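Local atomic coordinates of extracellular ligand-binding receptor (Sphaerobacter thermophilus, PDB entry 4ZPJ), a protein that probably serves as the extracellular substrate-binding component of an ABC transporter, capturing a small solute and handing it to the membrane-embedded permease. Residues Ala156-Pro161 / Leu168-Phe173; Asp179-Asp184 / Pro416-Leu421; Asp184-Tyr187 / Gly191-Arg194; Ala211-Phe216 / Gly221-Glu226; Gly379-His384 / Gln388-Thr393. One frame throughout, in Å; residues are numbered along the deposited sequence.

Overall arrangement
From the N terminus, contact 1 closes first, a short loop in which helix 156-159 packs on strand 168-170, an outermost strand of the six-stranded sheet. Contact 2 joins residues 179-184, on helix 180-188, to residues 416-421 near the C terminus, 232 residues apart at their nearest ends. Contact 3 starts from the same helix, shares Asp184 with contact 2 and closes at once. Contact 4 is nested inside the loop of contact 2 and touches contact 3 through Arg193 O and Glu222 N; both belong to the region of the four-stranded parallel sheet. Contact 5, also nested in contact 2, is a hairpin that reaches contact 1 through Gln388 and contact 2 through Thr392 and Phe418.

Contact 1: residues Ala156-Pro161 / Leu168-Phe173; sequences ALTRDP and LFRVSF
Arg170 NH2 donates to Thr158 OG1 across 2.9 Å, but the bond is bent, with an N-H...O angle of 131°. The hydroxyl also lies 30° out of the guanidinium plane, so it meets the group obliquely. With chi1 at 55°, Thr158 OG1 stands between its own backbone N and carbonyl carbon, which turns it to the arginine and leaves CG2 to pack 4.0 Å from Arg170 NE. Leu157 supplies the apolar side of the same group: its CB comes within 3.6 Å of Arg170 NH1, and CD2 lies nearby. The other branch of this leucine, CD1, meets Leu168 CD1 at 4.0 Å, the two side chains crossing at about a right angle. Arg170 NH1 also bonds to the backbone oxygens of Leu154 and Ala152, and Phe173 O lies above one guanidinium face, displaced toward its rim. This buried group thus has a hydroxyl and two carbonyls as acceptors; in the second shell, Asp420 OD2 is the strongest partner of Thr158 OG1. Helix 156-159 connects strands 147-149 and 168-170, a beta-alpha-beta unit at one border of the six-stranded sheet, as expected for an alpha/beta lobe of a periplasmic binding protein.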
# COMPACT_ATOMS: atom_id res chain seq x y z
N ALA A 156 4.93 -5.25 12.11
CA ALA A 156 4.55 -5.43 13.50
C ALA A 156 3.18 -4.83 13.85
O ALA A 156 2.48 -5.35 14.73
CB ALA A 156 5.62 -4.88 14.42
N LEU A 157 2.76 -3.76 13.20
CA LEU A 157 1.57 -3.10 13.68
C LEU A 157 0.36 -4.03 13.72
O LEU A 157 -0.49 -3.87 14.58
CB LEU A 157 1.25 -1.87 12.84
CG LEU A 157 0.22 -0.90 13.40
CD1 LEU A 157 0.79 -0.27 14.68
CD2 LEU A 157 -0.10 0.14 12.33
N THR A 158 0.29 -4.99 12.80
CA THR A 158 -0.80 -5.97 12.81
C THR A 158 -0.34 -7.41 13.09
O THR A 158 -1.13 -8.25 13.56
CB THR A 158 -1.63 -5.95 11.47
OG1 THR A 158 -0.81 -6.13 10.29
CG2 THR A 158 -2.42 -4.65 11.33
N ARG A 159 0.91 -7.72 12.79
CA ARG A 159 1.40 -9.08 12.91
C ARG A 159 1.97 -9.46 14.27
O ARG A 159 1.96 -10.62 14.65
CB ARG A 159 2.43 -9.30 11.80
CG ARG A 159 1.77 -9.40 10.45
CD ARG A 159 2.71 -9.13 9.30
NE ARG A 159 3.87 -9.99 9.33
CZ ARG A 159 3.92 -11.22 8.84
NH1 ARG A 159 5.04 -11.90 8.93
NH2 ARG A 159 2.85 -11.77 8.26
N ASP A 160 2.46 -8.48 15.01
CA ASP A 160 2.98 -8.70 16.34
C ASP A 160 1.82 -8.55 17.31
O ASP A 160 1.29 -7.46 17.43
CB ASP A 160 4.09 -7.67 16.67
CG ASP A 160 4.77 -7.92 18.03
OD1 ASP A 160 4.23 -8.67 18.90
OD2 ASP A 160 5.85 -7.33 18.26
N PRO A 161 1.47 -9.63 18.02
CA PRO A 161 0.37 -9.53 18.97
C PRO A 161 0.57 -8.45 20.04
O PRO A 161 -0.40 -7.98 20.58
CB PRO A 161 0.30 -10.94 19.63
CG PRO A 161 1.09 -11.85 18.75
CD PRO A 161 2.10 -10.97 18.02
N LEU A 168 -6.73 -0.38 16.52
CA LEU A 168 -5.96 -0.19 15.28
C LEU A 168 -6.41 -1.10 14.14
O LEU A 168 -6.49 -2.30 14.30
CB LEU A 168 -4.47 -0.45 15.51
CG LEU A 168 -3.89 0.33 16.70
CD1 LEU A 168 -2.44 -0.06 16.97
CD2 LEU A 168 -4.03 1.81 16.48
N PHE A 169 -6.73 -0.48 13.02
CA PHE A 169 -7.09 -1.16 11.80
C PHE A 169 -6.15 -0.70 10.72
O PHE A 169 -5.74 0.47 10.72
CB PHE A 169 -8.53 -0.78 11.38
CG PHE A 169 -9.59 -1.19 12.36
CD1 PHE A 169 -9.84 -0.42 13.51
CD2 PHE A 169 -10.35 -2.28 12.13
CE1 PHE A 169 -10.81 -0.81 14.43
CE2 PHE A 169 -11.38 -2.66 13.03
CZ PHE A 169 -11.60 -1.92 14.18
N ARG A 170 -5.87 -1.56 9.77
CA ARG A 170 -5.05 -1.17 8.64
C ARG A 170 -5.70 -1.55 7.35
O ARG A 170 -6.11 -2.70 7.19
CB ARG A 170 -3.65 -1.79 8.77
CG ARG A 170 -2.75 -1.45 7.62
CD ARG A 170 -1.31 -1.26 8.08
NE ARG A 170 -0.74 -2.52 8.45
CZ ARG A 170 0.44 -2.70 9.01
NH1 ARG A 170 1.26 -1.67 9.29
NH2 ARG A 170 0.85 -3.94 9.26
N VAL A 171 -5.82 -0.59 6.42
CA VAL A 171 -6.55 -0.87 5.16
C VAL A 171 -5.60 -0.90 3.96
O VAL A 171 -6.04 -1.12 2.82
CB VAL A 171 -7.65 0.15 4.87
CG1 VAL A 171 -8.72 0.14 5.94
CG2 VAL A 171 -7.08 1.54 4.73
N SER A 172 -4.32 -0.63 4.19
CA SER A 172 -3.35 -0.67 3.08
C SER A 172 -2.69 -2.07 2.91
O SER A 172 -3.08 -2.91 2.07
CB SER A 172 -2.33 0.43 3.31
OG SER A 172 -1.73 0.30 4.59
N PHE A 173 -1.72 -2.37 3.75
CA PHE A 173 -1.02 -3.63 3.62
C PHE A 173 -0.09 -3.70 4.79
O PHE A 173 0.23 -2.67 5.39
CB PHE A 173 -0.18 -3.69 2.31
CG PHE A 173 0.57 -2.44 2.02
CD1 PHE A 173 1.83 -2.24 2.56
CD2 PHE A 173 0.03 -1.44 1.24
CE1 PHE A 173 2.54 -1.07 2.34
CE2 PHE A 173 0.73 -0.25 1.01
CZ PHE A 173 1.98 -0.07 1.56

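Contact 2: residues Asp179-Asp184 / Pro416-Leu421; sequences DAPAAD and PDFDDL. With ZN (zinc ion), chain D; ZN (zinc ion), chain C.
Pro181 and Phe418 have the nearest CA atoms of the two segments, 8.5 Å apart, a spacing that side chains alone can bridge. Helix 180-188 presents Pro181 and Ala180, while residues 416-421 turn a corner at Asp417, whose phi is positive. Asp417 and Phe418 both face Thr392, which makes this a G1 beta bulge in the strand pairing. The phenyl group does the touching: with CG anti to the backbone N (chi1 -160°) it reaches the helix, and Pro181 CG stands over the middle of one face, 3.8 Å from the ring centroid and 11° off the normal, a CH-pi contact. Ala180 CB approaches Phe418 CZ obliquely at 4.2 Å. A serine in place of Phe418 would probably leave Pro181 CG without the ring it packs on and open a gap between the helix and the strand end. Beyond the ring, Leu421 N donates to Asp419 OD1 over 3.0 Å, arriving from above the carboxylate plane and forming an Asx turn. The other oxygen, Asp419 OD2, supplies part of the ligands of a zinc ion, at 2.1 Å. A second zinc ion is held partly by Asp417, unequally, with OD1 at 2.0 Å and OD2 at 2.5 Å. The C-terminal end of strand 407-418, at its bulge against strand 390-401, thus packs on the start of helix 180-188, with Ile394 touching both Pro181 and Phe418.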
# COMPACT_ATOMS: atom_id res chain seq x y z
N ASP A 179 3.27 -8.05 -2.78
CA ASP A 179 4.33 -8.72 -3.49
C ASP A 179 4.46 -10.23 -3.25
O ASP A 179 4.92 -10.97 -4.11
CB ASP A 179 5.67 -8.00 -3.23
CG ASP A 179 5.67 -6.60 -3.85
OD1 ASP A 179 5.09 -6.49 -4.98
OD2 ASP A 179 6.21 -5.61 -3.23
N ALA A 180 4.07 -10.72 -2.09
CA ALA A 180 4.28 -12.10 -1.76
C ALA A 180 3.59 -13.04 -2.76
O ALA A 180 4.18 -14.03 -3.13
CB ALA A 180 3.77 -12.35 -0.38
N PRO A 181 2.38 -12.72 -3.24
CA PRO A 181 1.75 -13.66 -4.24
C PRO A 181 2.52 -13.78 -5.54
O PRO A 181 2.38 -14.78 -6.26
CB PRO A 181 0.35 -13.06 -4.49
CG PRO A 181 0.07 -12.30 -3.20
CD PRO A 181 1.42 -11.64 -2.89
N ALA A 182 3.37 -12.79 -5.82
CA ALA A 182 4.22 -12.86 -7.00
C ALA A 182 5.25 -13.93 -6.86
O ALA A 182 5.75 -14.44 -7.86
CB ALA A 182 4.88 -11.50 -7.30
N ALA A 183 5.55 -14.34 -5.65
CA ALA A 183 6.50 -15.41 -5.41
C ALA A 183 5.84 -16.74 -5.71
O ALA A 183 6.46 -17.62 -6.29
CB ALA A 183 6.97 -15.38 -3.98
N ASP A 184 4.58 -16.88 -5.32
CA ASP A 184 3.79 -18.05 -5.77
C ASP A 184 3.71 -18.11 -7.27
O ASP A 184 3.90 -19.15 -7.84
CB ASP A 184 2.37 -18.03 -5.18
CG ASP A 184 2.40 -18.16 -3.68
OD1 ASP A 184 2.70 -19.25 -3.16
OD2 ASP A 184 2.24 -17.15 -2.99
N PRO A 416 -7.56 -13.86 -4.35
CA PRO A 416 -8.58 -13.33 -3.38
C PRO A 416 -8.21 -13.65 -1.93
O PRO A 416 -7.43 -14.59 -1.65
CB PRO A 416 -9.85 -14.13 -3.74
CG PRO A 416 -9.33 -15.41 -4.33
CD PRO A 416 -8.06 -15.04 -5.08
N ASP A 417 -8.74 -12.86 -1.02
CA ASP A 417 -8.69 -13.19 0.40
C ASP A 417 -7.27 -13.45 0.88
O ASP A 417 -6.99 -14.34 1.67
CB ASP A 417 -9.60 -14.36 0.70
CG ASP A 417 -11.05 -14.12 0.20
OD1 ASP A 417 -11.88 -13.51 0.86
OD2 ASP A 417 -11.40 -14.65 -0.83
N PHE A 418 -6.38 -12.62 0.41
CA PHE A 418 -5.02 -12.69 0.85
C PHE A 418 -4.81 -11.79 2.09
O PHE A 418 -4.94 -10.57 2.02
CB PHE A 418 -4.12 -12.32 -0.27
CG PHE A 418 -2.71 -12.82 -0.08
CD1 PHE A 418 -2.40 -14.16 -0.30
CD2 PHE A 418 -1.73 -11.96 0.35
CE1 PHE A 418 -1.11 -14.59 -0.12
CE2 PHE A 418 -0.44 -12.39 0.58
CZ PHE A 418 -0.12 -13.70 0.33
N ASP A 419 -4.50 -12.42 3.22
CA ASP A 419 -4.37 -11.68 4.46
C ASP A 419 -2.93 -11.31 4.80
O ASP A 419 -1.99 -11.70 4.08
CB ASP A 419 -5.01 -12.41 5.63
CG ASP A 419 -4.40 -13.76 5.93
OD1 ASP A 419 -3.16 -13.95 5.92
OD2 ASP A 419 -5.22 -14.65 6.24
N ASP A 420 -2.76 -10.56 5.88
CA ASP A 420 -1.44 -10.05 6.25
C ASP A 420 -0.66 -11.01 7.17
O ASP A 420 0.31 -10.64 7.80
CB ASP A 420 -1.55 -8.62 6.84
CG ASP A 420 -2.39 -8.55 8.10
OD1 ASP A 420 -3.15 -9.50 8.38
OD2 ASP A 420 -2.32 -7.51 8.79
N LEU A 421 -1.06 -12.26 7.23
CA LEU A 421 -0.44 -13.16 8.15
C LEU A 421 0.16 -14.34 7.43
O LEU A 421 0.68 -15.20 8.08
CB LEU A 421 -1.48 -13.69 9.11
CG LEU A 421 -2.16 -12.72 10.06
CD1 LEU A 421 -3.34 -13.44 10.73
CD2 LEU A 421 -1.15 -12.28 11.09
ZN ZN D . -13.36 -13.20 -0.43
ZN ZN C . -4.77 -16.71 6.45

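Contact 3: residues Asp184-Tyr187 / Gly191-Arg194; sequences DYAY and GYRR
Tyr187 and Arg193 form a flat stack, best traced along the arginine. From CB the chain bends at chi2 (-64°), which folds it back over the tyrosine, and Arg193 CD comes to rest 3.5 Å from Tyr187 CE2. Arg193 NE passes 3.6 Å from Tyr187 CZ. Arg193 CZ lies 3.7 Å from the Tyr187 centroid, the two planes 15° apart, a nearly parallel guanidinium-ring stack with cation-pi geometry. At the tip, Arg193 NH1 sits over the ring and donates to Tyr187 O at 2.8 Å, in the guanidinium plane, and to Tyr192 O at 3.0 Å. Arg193 NH2 donates a hydrogen bond to a water that in turn donates to Tyr187 O, so ring and carbonyl of one residue both hold the guanidinium. A glycine in place of Tyr187 would probably keep the carbonyl bond but lose the stack, setting the arginine tip freer to turn. Gly191 has positive phi, and the turned chain brings Tyr192 N to Ala186 O at 2.8 Å, while Ala186 CB packs on Tyr192 CD2. At this surface helix 180-188 ends and the chain enters strand 194-200; Tyr187 rests on Ala219, and the Arg193 backbone bonds to Glu222 of strand 222-229.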
# COMPACT_ATOMS: atom_id res chain seq x y z
N ASP A 184 4.58 -16.88 -5.32
CA ASP A 184 3.79 -18.05 -5.77
C ASP A 184 3.71 -18.11 -7.27
O ASP A 184 3.90 -19.15 -7.84
CB ASP A 184 2.37 -18.03 -5.18
CG ASP A 184 2.40 -18.16 -3.68
OD1 ASP A 184 2.70 -19.25 -3.16
OD2 ASP A 184 2.24 -17.15 -2.99
N TYR A 185 3.41 -16.98 -7.90
CA TYR A 185 3.34 -16.94 -9.34
C TYR A 185 4.67 -17.34 -9.98
O TYR A 185 4.68 -18.07 -10.95
CB TYR A 185 2.99 -15.53 -9.80
CG TYR A 185 2.62 -15.44 -11.25
CD1 TYR A 185 1.36 -15.83 -11.69
CD2 TYR A 185 3.54 -15.00 -12.18
CE1 TYR A 185 1.01 -15.75 -13.02
CE2 TYR A 185 3.22 -14.93 -13.52
CZ TYR A 185 1.95 -15.33 -13.94
OH TYR A 185 1.59 -15.26 -15.26
N ALA A 186 5.77 -16.86 -9.41
CA ALA A 186 7.12 -17.16 -9.93
C ALA A 186 7.41 -18.67 -9.90
O ALA A 186 8.00 -19.22 -10.85
CB ALA A 186 8.17 -16.44 -9.10
N TYR A 187 7.05 -19.30 -8.78
CA TYR A 187 7.25 -20.73 -8.59
C TYR A 187 6.26 -21.54 -9.42
O TYR A 187 6.66 -22.40 -10.21
CB TYR A 187 7.10 -21.14 -7.13
CG TYR A 187 7.58 -22.56 -6.88
CD1 TYR A 187 6.72 -23.66 -7.02
CD2 TYR A 187 8.87 -22.82 -6.50
CE1 TYR A 187 7.19 -24.96 -6.80
CE2 TYR A 187 9.34 -24.09 -6.28
CZ TYR A 187 8.50 -25.15 -6.44
OH TYR A 187 9.00 -26.40 -6.18
N GLY A 191 7.84 -21.14 -13.20
CA GLY A 191 8.82 -22.20 -13.16
C GLY A 191 10.13 -21.88 -12.47
O GLY A 191 11.06 -22.68 -12.52
N TYR A 192 10.21 -20.73 -11.80
CA TYR A 192 11.46 -20.33 -11.18
C TYR A 192 11.70 -21.11 -9.91
O TYR A 192 10.77 -21.38 -9.14
CB TYR A 192 11.45 -18.81 -10.87
CG TYR A 192 11.25 -17.92 -12.08
CD1 TYR A 192 11.63 -18.32 -13.38
CD2 TYR A 192 10.74 -16.65 -11.92
CE1 TYR A 192 11.43 -17.48 -14.48
CE2 TYR A 192 10.53 -15.81 -12.99
CZ TYR A 192 10.87 -16.22 -14.26
OH TYR A 192 10.63 -15.32 -15.30
N ARG A 193 12.94 -21.48 -9.67
CA ARG A 193 13.27 -22.31 -8.53
C ARG A 193 14.25 -21.65 -7.59
O ARG A 193 14.26 -21.97 -6.39
CB ARG A 193 13.82 -23.68 -8.97
CG ARG A 193 12.79 -24.52 -9.71
CD ARG A 193 11.63 -24.86 -8.78
NE ARG A 193 10.54 -25.59 -9.43
CZ ARG A 193 9.40 -25.07 -9.90
NH1 ARG A 193 9.11 -23.76 -9.85
NH2 ARG A 193 8.50 -25.90 -10.44
N ARG A 194 15.08 -20.77 -8.13
CA ARG A 194 16.16 -20.16 -7.37
C ARG A 194 16.11 -18.67 -7.66
O ARG A 194 16.13 -18.28 -8.82
CB ARG A 194 17.47 -20.76 -7.87
CG ARG A 194 17.89 -22.07 -7.19
CD ARG A 194 18.50 -23.16 -8.11
NE ARG A 194 19.57 -22.77 -9.07
CZ ARG A 194 19.43 -22.57 -10.40
NH1 ARG A 194 20.49 -22.24 -11.12
NH2 ARG A 194 18.24 -22.68 -11.04
O HOH W 1 6.04 -24.55 -11.60

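Contact 4: residues Ala211-Phe216 / Gly221-Glu226; sequences AFRSRF and GEIVDE
Arg213, Phe216 and Ile223 join the helix to the last strand of a beta-alpha-beta unit made of strand 194-200, helix 203-218 and strand 222-229. Here the axes of helix 211-216 and strand 222-226 approach to 8.4 Å, with an angle of 137° between their directions. The charged interaction is at one end: Arg213 NH1 and Glu226 OE1 form a salt bridge of 2.7 Å, nearly straight at 162°. The carboxylate oxygen uses its anti lone pair and lies in the guanidinium plane, although the two flat groups are turned 42° apart. Arg213 NH2 has a further salt-bridge partner in Glu217, which probably helps fix the rotation of the group. Van der Waals packing occupies the middle. The arginine chain, extended until it bends at chi3, lays one guanidinium face over Ile223, whose CG2 is 3.5 Å from Arg213 NH1. On its other branch Ile223 CD1 makes an apolar contact with Phe216 CD2 at 3.7 Å. Ring contacts follow at the loop end: Gly221 CA lies over one face of Phe216, 4.0 Å from the centroid, a CH-pi contact, while Glu222 O meets the ring edge at CE2. Of backbone bonds, Gly221 N donates to Phe216 O at 2.9 Å, closing the turn between helix and strand. The fit around the glycine is tight, since a CB built on Gly221 would fall just 2.5 Å from Phe216 CE2.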
# COMPACT_ATOMS: atom_id res chain seq x y z
N ALA A 211 9.14 -11.16 3.14
CA ALA A 211 7.81 -11.64 2.83
C ALA A 211 7.90 -12.43 1.54
O ALA A 211 7.27 -13.48 1.40
CB ALA A 211 6.83 -10.49 2.75
N PHE A 212 8.71 -11.95 0.60
CA PHE A 212 8.90 -12.64 -0.65
C PHE A 212 9.58 -13.99 -0.45
O PHE A 212 9.14 -14.97 -1.01
CB PHE A 212 9.70 -11.81 -1.64
CG PHE A 212 9.57 -12.29 -3.05
CD1 PHE A 212 10.36 -13.34 -3.53
CD2 PHE A 212 8.61 -11.74 -3.91
CE1 PHE A 212 10.23 -13.81 -4.82
CE2 PHE A 212 8.51 -12.18 -5.22
CZ PHE A 212 9.31 -13.22 -5.67
N ARG A 213 10.68 -13.98 0.29
CA ARG A 213 11.41 -15.19 0.65
C ARG A 213 10.50 -16.25 1.26
O ARG A 213 10.54 -17.44 0.90
CB ARG A 213 12.47 -14.83 1.69
CG ARG A 213 13.14 -16.03 2.33
CD ARG A 213 14.08 -15.65 3.48
NE ARG A 213 15.30 -14.96 3.03
CZ ARG A 213 16.39 -15.56 2.55
NH1 ARG A 213 17.44 -14.83 2.19
NH2 ARG A 213 16.44 -16.89 2.44
N SER A 214 9.73 -15.81 2.24
CA SER A 214 8.86 -16.71 2.99
C SER A 214 7.90 -17.46 2.07
O SER A 214 7.85 -18.67 2.12
CB SER A 214 8.08 -15.90 4.03
OG SER A 214 7.09 -16.69 4.63
N ARG A 215 7.19 -16.76 1.20
CA ARG A 215 6.31 -17.45 0.25
C ARG A 215 7.06 -18.26 -0.76
O ARG A 215 6.56 -19.30 -1.21
CB ARG A 215 5.46 -16.49 -0.58
CG ARG A 215 4.45 -15.64 0.15
CD ARG A 215 3.37 -16.43 0.82
NE ARG A 215 2.56 -17.21 -0.09
CZ ARG A 215 1.47 -17.88 0.30
NH1 ARG A 215 1.10 -17.83 1.56
NH2 ARG A 215 0.77 -18.60 -0.58
N PHE A 216 8.23 -17.78 -1.20
CA PHE A 216 8.93 -18.47 -2.28
C PHE A 216 9.45 -19.70 -1.67
O PHE A 216 9.43 -20.75 -2.30
CB PHE A 216 10.01 -17.58 -2.94
CG PHE A 216 10.65 -18.15 -4.19
CD1 PHE A 216 9.92 -18.37 -5.32
CD2 PHE A 216 12.01 -18.42 -4.23
CE1 PHE A 216 10.50 -18.90 -6.48
CE2 PHE A 216 12.63 -18.93 -5.37
CZ PHE A 216 11.87 -19.17 -6.50
N GLY A 221 10.83 -23.03 -3.36
CA GLY A 221 11.93 -22.35 -4.05
C GLY A 221 13.09 -22.07 -3.12
O GLY A 221 13.00 -22.29 -1.92
N GLU A 222 14.19 -21.57 -3.64
CA GLU A 222 15.27 -21.15 -2.74
C GLU A 222 15.84 -19.77 -3.14
O GLU A 222 15.83 -19.40 -4.29
CB GLU A 222 16.35 -22.27 -2.53
CG GLU A 222 16.48 -22.77 -1.05
CD GLU A 222 15.67 -24.03 -0.62
OE1 GLU A 222 15.14 -24.06 0.52
OE2 GLU A 222 15.61 -25.04 -1.37
N ILE A 223 16.25 -19.01 -2.12
CA ILE A 223 16.85 -17.71 -2.26
C ILE A 223 18.35 -17.88 -2.13
O ILE A 223 18.84 -18.34 -1.11
CB ILE A 223 16.39 -16.76 -1.13
CG1 ILE A 223 14.86 -16.62 -1.15
CG2 ILE A 223 17.07 -15.38 -1.24
CD1 ILE A 223 14.31 -16.12 -2.44
N VAL A 224 19.08 -17.50 -3.17
CA VAL A 224 20.51 -17.65 -3.22
C VAL A 224 21.30 -16.43 -2.67
O VAL A 224 22.42 -16.60 -2.24
CB VAL A 224 20.97 -17.99 -4.67
CG1 VAL A 224 20.23 -19.21 -5.23
CG2 VAL A 224 20.81 -16.78 -5.61
N ASP A 225 20.78 -15.20 -2.76
CA ASP A 225 21.46 -14.01 -2.19
C ASP A 225 20.50 -12.86 -2.02
O ASP A 225 19.47 -12.85 -2.68
CB ASP A 225 22.65 -13.51 -3.06
CG ASP A 225 23.73 -12.73 -2.24
OD1 ASP A 225 23.41 -12.30 -1.12
OD2 ASP A 225 24.91 -12.55 -2.69
N GLU A 226 20.83 -11.93 -1.13
CA GLU A 226 20.12 -10.65 -0.95
C GLU A 226 21.13 -9.55 -1.22
O GLU A 226 22.22 -9.56 -0.66
CB GLU A 226 19.61 -10.49 0.49
CG GLU A 226 18.74 -11.63 1.03
CD GLU A 226 18.10 -11.33 2.41
OE1 GLU A 226 17.40 -12.22 2.94
OE2 GLU A 226 18.30 -10.22 2.97

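Contact 5: residues Gly379-His384 / Gln388-Thr393; sequences GNFRFH and QGPVTT
Val391 is the tightly packed centre of this contact, facing Arg382 in an antiparallel hydrogen-bonded pair. Arg382 N donates to Val391 O at 3.1 Å, and Val391 N returns a shorter bond to Arg382 O at 2.8 Å. Both valine branches are used: CG1 lies over one face of the Arg382 guanidinium, 3.4 Å from NH2, while CG2 touches His384 CB at 3.7 Å and comes at the edge of the imidazole. The same Arg382 NH2 also makes a weak hydrogen bond to Asp417 OD1, a zinc ligand. On the face that carries Phe381 and Thr392, Phe381 CE2 rests obliquely on Pro390 CB; within its own strand, Phe381 CE1 lies over the Phe383 ring. The segments are the two arms of a beta hairpin, strands 379-383 and 390-401 of the antiparallel sheet. Near its turn His384 N donates to Gly389 O at 2.8 Å, almost along the C=O direction, and Gln388 N returns to His384 O; Gln388 NE2, at the side chain's end, bonds to Leu168 O. Toward Gly379 direct pairing gives way to water. One water joins Thr393 OG1, 2.6 Å away, to Asn380 O; another lies 2.9 Å from Asn380 N and also meets Thr393 OG1.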
# COMPACT_ATOMS: atom_id res chain seq x y z
N GLY A 379 -11.45 -5.49 -5.72
CA GLY A 379 -12.13 -6.73 -5.32
C GLY A 379 -12.65 -6.58 -3.92
O GLY A 379 -12.73 -5.45 -3.35
N ASN A 380 -12.98 -7.71 -3.33
CA ASN A 380 -13.61 -7.69 -2.04
C ASN A 380 -12.58 -7.37 -0.94
O ASN A 380 -11.40 -7.70 -1.06
CB ASN A 380 -14.35 -8.98 -1.81
CG ASN A 380 -15.51 -9.15 -2.79
OD1 ASN A 380 -15.57 -10.11 -3.54
ND2 ASN A 380 -16.39 -8.19 -2.84
N PHE A 381 -13.06 -6.66 0.07
CA PHE A 381 -12.26 -6.18 1.12
C PHE A 381 -13.02 -6.46 2.40
O PHE A 381 -14.26 -6.15 2.53
CB PHE A 381 -11.98 -4.68 1.01
CG PHE A 381 -11.15 -4.15 2.18
CD1 PHE A 381 -11.75 -3.84 3.38
CD2 PHE A 381 -9.76 -4.03 2.07
CE1 PHE A 381 -10.98 -3.38 4.46
CE2 PHE A 381 -8.98 -3.58 3.11
CZ PHE A 381 -9.61 -3.23 4.32
N ARG A 382 -12.24 -7.00 3.35
CA ARG A 382 -12.62 -7.08 4.72
C ARG A 382 -11.37 -7.08 5.59
O ARG A 382 -10.25 -7.06 5.09
CB ARG A 382 -13.45 -8.33 4.94
CG ARG A 382 -12.74 -9.61 4.67
CD ARG A 382 -13.72 -10.76 4.75
NE ARG A 382 -13.08 -11.97 4.23
CZ ARG A 382 -12.35 -12.82 4.96
NH1 ARG A 382 -12.17 -12.63 6.28
NH2 ARG A 382 -11.80 -13.87 4.33
N PHE A 383 -11.60 -7.09 6.91
CA PHE A 383 -10.52 -7.02 7.90
C PHE A 383 -10.30 -8.39 8.47
O PHE A 383 -11.22 -9.09 8.73
CB PHE A 383 -10.91 -6.12 9.06
CG PHE A 383 -10.80 -4.62 8.75
CD1 PHE A 383 -9.58 -4.05 8.43
CD2 PHE A 383 -11.92 -3.78 8.84
CE1 PHE A 383 -9.47 -2.68 8.18
CE2 PHE A 383 -11.80 -2.40 8.62
CZ PHE A 383 -10.61 -1.87 8.23
N HIS A 384 -9.04 -8.76 8.72
CA HIS A 384 -8.82 -9.97 9.48
C HIS A 384 -9.38 -9.79 10.91
O HIS A 384 -9.15 -8.75 11.58
CB HIS A 384 -7.32 -10.27 9.51
CG HIS A 384 -7.02 -11.69 9.83
ND1 HIS A 384 -6.96 -12.16 11.12
CD2 HIS A 384 -6.87 -12.77 9.03
CE1 HIS A 384 -6.76 -13.47 11.10
NE2 HIS A 384 -6.73 -13.87 9.84
N GLN A 388 -6.67 -7.30 12.33
CA GLN A 388 -7.35 -6.10 11.84
C GLN A 388 -6.61 -5.42 10.72
O GLN A 388 -6.76 -4.24 10.49
CB GLN A 388 -7.69 -5.15 12.98
CG GLN A 388 -8.61 -5.83 13.96
CD GLN A 388 -9.25 -4.94 14.97
OE1 GLN A 388 -10.21 -5.33 15.62
NE2 GLN A 388 -8.70 -3.77 15.16
N GLY A 389 -5.83 -6.21 9.99
CA GLY A 389 -5.19 -5.77 8.76
C GLY A 389 -6.12 -6.28 7.66
O GLY A 389 -7.20 -6.83 7.95
N PRO A 390 -5.73 -6.05 6.40
CA PRO A 390 -6.60 -6.34 5.27
C PRO A 390 -6.61 -7.76 4.83
O PRO A 390 -5.59 -8.40 4.82
CB PRO A 390 -5.96 -5.53 4.14
CG PRO A 390 -5.15 -4.52 4.78
CD PRO A 390 -4.60 -5.21 6.00
N VAL A 391 -7.79 -8.26 4.50
CA VAL A 391 -8.00 -9.52 3.86
C VAL A 391 -8.63 -9.10 2.51
O VAL A 391 -9.77 -8.66 2.44
CB VAL A 391 -8.96 -10.43 4.63
CG1 VAL A 391 -9.24 -11.72 3.87
CG2 VAL A 391 -8.38 -10.79 5.99
N THR A 392 -7.87 -9.19 1.44
CA THR A 392 -8.20 -8.50 0.20
C THR A 392 -7.69 -9.23 -1.05
O THR A 392 -6.94 -10.23 -0.98
CB THR A 392 -7.63 -7.09 0.31
OG1 THR A 392 -8.26 -6.25 -0.65
CG2 THR A 392 -6.01 -7.04 0.22
N THR A 393 -8.08 -8.73 -2.22
CA THR A 393 -7.76 -9.37 -3.48
C THR A 393 -6.45 -8.71 -3.94
O THR A 393 -6.39 -7.50 -4.02
CB THR A 393 -8.93 -9.21 -4.47
OG1 THR A 393 -10.07 -9.96 -4.00
CG2 THR A 393 -8.58 -9.71 -5.89
O HOH W 2 -10.76 -10.78 -1.63
O HOH W 3 -12.53 -10.05 -5.04